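Local coordinates for profilin-2 (Acanthamoeba castellanii, PDB 1F2K), which binds monomeric actin and PIP2, preventing actin polymerization at high concentrations and enhancing it at low ones, at residues N47-A52 with R75-K80. Sequence-based numbering, arbitrary orientation.
Sequences NAFKDA and RSVYGK
The carbonyl oxygen of Asn47 takes two backbone N-H groups, from Lys50 N at 2.8 Å and Asp51 N at 2.7 Å, the two bonds closing the turn that presents Ala48 and Phe49 to Val77. Between the two segments the meeting is almost wholly apolar; Phe49 and Val77 supply most of it, Phe49 the larger share. Its CG stands anti to the carbonyl carbon (chi1 -71°), which carries the ring over to the start of strand 76-81. Val77 CG2 sits over one face of that ring, off-centre toward the rim, in a CH-pi contact 3.9 Å from the Phe49 centroid and 27° from the ring normal. The methyl is closest to Phe49 CE1, at 3.5 Å. Ala48 CB adds a looser touch, 4.5 Å from the same Val77 CG2. Phe49 CE1 also comes within 3.3 Å of Arg75 O, the carbonyl lying oblique to the ring, while Ser76 N is in plane at the ring edge. Asp73 OD1 accepts hydrogen bonds from both Arg75 N and Ser76 N. Arg75 NH2 makes salt bridges to Asp118 and Glu114 of helix 106-121, and Ser76 OG is hydrogen-bonded to Glu114; the Arg75 side chain is about 8 Å from that of Lys115, an actin-binding site. The contact packs helix 39-50 on profilin's antiparallel sheet, Ile55 of helix 53-58 touching Ala48 and Val77, and Phe49 also touching Thr88 and Lys90 of strand 84-90; in the profilin fold these two helices cover one sheet face and terminal helices 2-11 and 106-121 the other.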
ATOM      1  N   ASN A  47       4.061  -9.290   6.687  1.00 30.31           N
ATOM      2  CA  ASN A  47       4.208 -10.753   6.677  1.00 32.23           C
ATOM      3  C   ASN A  47       3.642 -11.422   5.423  1.00 35.64           C
ATOM      4  O   ASN A  47       4.235 -12.406   4.919  1.00 30.63           O
ATOM      5  CB  ASN A  47       3.574 -11.421   7.891  1.00 37.05           C
ATOM      6  CG  ASN A  47       3.767 -12.971   7.861  1.00 59.19           C
ATOM      7  OD1 ASN A  47       4.864 -13.473   8.116  1.00 61.35           O
ATOM      8  ND2 ASN A  47       2.706 -13.714   7.511  1.00 52.45           N
ATOM      9  N   ALA A  48       2.503 -10.889   4.947  1.00 26.21           N
ATOM     10  CA  ALA A  48       1.821 -11.355   3.731  1.00 20.17           C
ATOM     11  C   ALA A  48       2.698 -11.519   2.534  1.00 25.91           C
ATOM     12  O   ALA A  48       2.509 -12.438   1.744  1.00 31.75           O
ATOM     13  CB  ALA A  48       0.675 -10.413   3.378  1.00 21.97           C
ATOM     14  N   PHE A  49       3.654 -10.607   2.381  1.00 35.77           N
ATOM     15  CA  PHE A  49       4.588 -10.647   1.256  1.00 37.10           C
ATOM     16  C   PHE A  49       5.436 -11.908   1.353  1.00 38.59           C
ATOM     17  O   PHE A  49       5.849 -12.464   0.338  1.00 33.94           O
ATOM     18  CB  PHE A  49       5.482  -9.384   1.262  1.00 35.59           C
ATOM     19  CG  PHE A  49       4.744  -8.133   0.879  1.00 21.62           C
ATOM     20  CD1 PHE A  49       4.406  -7.903  -0.450  1.00 24.61           C
ATOM     21  CD2 PHE A  49       4.239  -7.276   1.849  1.00 30.86           C
ATOM     22  CE1 PHE A  49       3.565  -6.862  -0.815  1.00 21.95           C
ATOM     23  CE2 PHE A  49       3.363  -6.195   1.485  1.00 22.23           C
ATOM     24  CZ  PHE A  49       3.033  -6.002   0.166  1.00 22.01           C
ATOM     25  N   LYS A  50       5.698 -12.335   2.585  1.00 33.49           N
ATOM     26  CA  LYS A  50       6.497 -13.528   2.848  1.00 43.30           C
ATOM     27  C   LYS A  50       5.592 -14.760   2.773  1.00 46.11           C
ATOM     28  O   LYS A  50       5.927 -15.728   2.087  1.00 46.41           O
ATOM     29  CB  LYS A  50       7.135 -13.457   4.243  1.00 45.50           C
ATOM     30  CG  LYS A  50       8.291 -12.460   4.395  1.00 54.53           C
ATOM     31  CD  LYS A  50       9.697 -13.098   4.378  1.00 61.05           C
ATOM     32  CE  LYS A  50      10.129 -13.603   2.980  1.00 70.30           C
ATOM     33  NZ  LYS A  50       9.811 -15.069   2.733  1.00 70.08           N
ATOM     34  N   ASP A  51       4.451 -14.704   3.474  1.00 42.37           N
ATOM     35  CA  ASP A  51       3.469 -15.791   3.505  1.00 32.12           C
ATOM     36  C   ASP A  51       2.032 -15.283   3.380  1.00 29.57           C
ATOM     37  O   ASP A  51       1.418 -14.829   4.351  1.00 37.90           O
ATOM     38  CB  ASP A  51       3.595 -16.571   4.800  1.00 48.04           C
ATOM     39  CG  ASP A  51       2.681 -17.791   4.851  1.00 52.60           C
ATOM     40  OD1 ASP A  51       2.602 -18.402   5.939  1.00 57.50           O
ATOM     41  OD2 ASP A  51       2.060 -18.152   3.820  1.00 55.47           O
ATOM     42  N   ALA A  52       1.491 -15.394   2.175  1.00 41.78           N
ATOM     43  CA  ALA A  52       0.148 -14.938   1.837  1.00 36.53           C
ATOM     44  C   ALA A  52      -0.996 -15.768   2.399  1.00 45.33           C
ATOM     45  O   ALA A  52      -2.150 -15.342   2.362  1.00 44.45           O
ATOM     46  CB  ALA A  52       0.039 -14.888   0.342  1.00 43.88           C
ATOM     47  N   ARG A  75       6.076  -9.371  -4.265  1.00 33.75           N
ATOM     48  CA  ARG A  75       6.307  -7.947  -4.472  1.00 29.90           C
ATOM     49  C   ARG A  75       5.041  -7.131  -4.249  1.00 28.30           C
ATOM     50  O   ARG A  75       5.097  -6.043  -3.668  1.00 24.07           O
ATOM     51  CB  ARG A  75       6.846  -7.669  -5.878  1.00 29.38           C
ATOM     52  CG  ARG A  75       6.754  -6.223  -6.263  1.00 28.47           C
ATOM     53  CD  ARG A  75       7.565  -5.877  -7.513  1.00 33.83           C
ATOM     54  NE  ARG A  75       7.075  -4.632  -8.088  1.00 21.54           N
ATOM     55  CZ  ARG A  75       7.848  -3.707  -8.613  1.00 25.51           C
ATOM     56  NH1 ARG A  75       9.174  -3.856  -8.640  1.00 29.62           N
ATOM     57  NH2 ARG A  75       7.289  -2.633  -9.138  1.00 29.00           N
ATOM     58  N   SER A  76       3.896  -7.674  -4.682  1.00 34.73           N
ATOM     59  CA  SER A  76       2.637  -6.940  -4.571  1.00 31.57           C
ATOM     60  C   SER A  76       1.478  -7.599  -3.834  1.00 31.92           C
ATOM     61  O   SER A  76       1.291  -8.817  -3.848  1.00 34.10           O
ATOM     62  CB  SER A  76       2.185  -6.555  -5.979  1.00 34.21           C
ATOM     63  OG  SER A  76       3.275  -6.049  -6.768  1.00 27.26           O
ATOM     64  N   VAL A  77       0.698  -6.782  -3.151  1.00 28.12           N
ATOM     65  CA  VAL A  77      -0.472  -7.296  -2.476  1.00 24.94           C
ATOM     66  C   VAL A  77      -1.535  -6.212  -2.680  1.00 26.69           C
ATOM     67  O   VAL A  77      -1.350  -5.046  -2.321  1.00 34.84           O
ATOM     68  CB  VAL A  77      -0.242  -7.555  -1.000  1.00 22.31           C
ATOM     69  CG1 VAL A  77      -1.554  -7.851  -0.354  1.00 19.58           C
ATOM     70  CG2 VAL A  77       0.676  -8.757  -0.783  1.00 23.92           C
ATOM     71  N   TYR A  78      -2.623  -6.614  -3.324  1.00 27.24           N
ATOM     72  CA  TYR A  78      -3.723  -5.735  -3.653  1.00 28.44           C
ATOM     73  C   TYR A  78      -4.978  -6.266  -3.020  1.00 27.28           C
ATOM     74  O   TYR A  78      -5.239  -7.467  -3.068  1.00 29.28           O
ATOM     75  CB  TYR A  78      -3.983  -5.724  -5.153  1.00 25.25           C
ATOM     76  CG  TYR A  78      -2.958  -5.139  -6.083  1.00 27.95           C
ATOM     77  CD1 TYR A  78      -1.711  -4.679  -5.650  1.00 36.61           C
ATOM     78  CD2 TYR A  78      -3.214  -5.107  -7.427  1.00 20.39           C
ATOM     79  CE1 TYR A  78      -0.737  -4.197  -6.584  1.00 18.81           C
ATOM     80  CE2 TYR A  78      -2.272  -4.642  -8.346  1.00 27.57           C
ATOM     81  CZ  TYR A  78      -1.038  -4.190  -7.937  1.00 35.24           C
ATOM     82  OH  TYR A  78      -0.135  -3.775  -8.922  1.00 30.65           O
ATOM     83  N   GLY A  79      -5.767  -5.349  -2.482  1.00 31.87           N
ATOM     84  CA  GLY A  79      -7.041  -5.678  -1.874  1.00 37.13           C
ATOM     85  C   GLY A  79      -8.135  -4.899  -2.596  1.00 44.54           C
ATOM     86  O   GLY A  79      -7.854  -3.926  -3.302  1.00 41.34           O
ATOM     87  N   LYS A  80      -9.385  -5.347  -2.482  1.00 53.04           N
ATOM     88  CA  LYS A  80     -10.493  -4.612  -3.096  1.00 50.17           C
ATOM     89  C   LYS A  80     -11.699  -4.678  -2.175  1.00 47.70           C
ATOM     90  O   LYS A  80     -11.811  -5.601  -1.347  1.00 51.70           O
ATOM     91  CB  LYS A  80     -10.837  -5.132  -4.504  1.00 44.71           C
ATOM     92  CG  LYS A  80     -11.774  -6.310  -4.585  1.00 49.66           C
ATOM     93  CD  LYS A  80     -12.616  -6.320  -5.881  1.00 46.31           C
ATOM     94  CE  LYS A  80     -11.758  -6.397  -7.161  1.00 58.33           C
ATOM     95  NZ  LYS A  80     -12.518  -6.707  -8.435  1.00 55.27           N
TER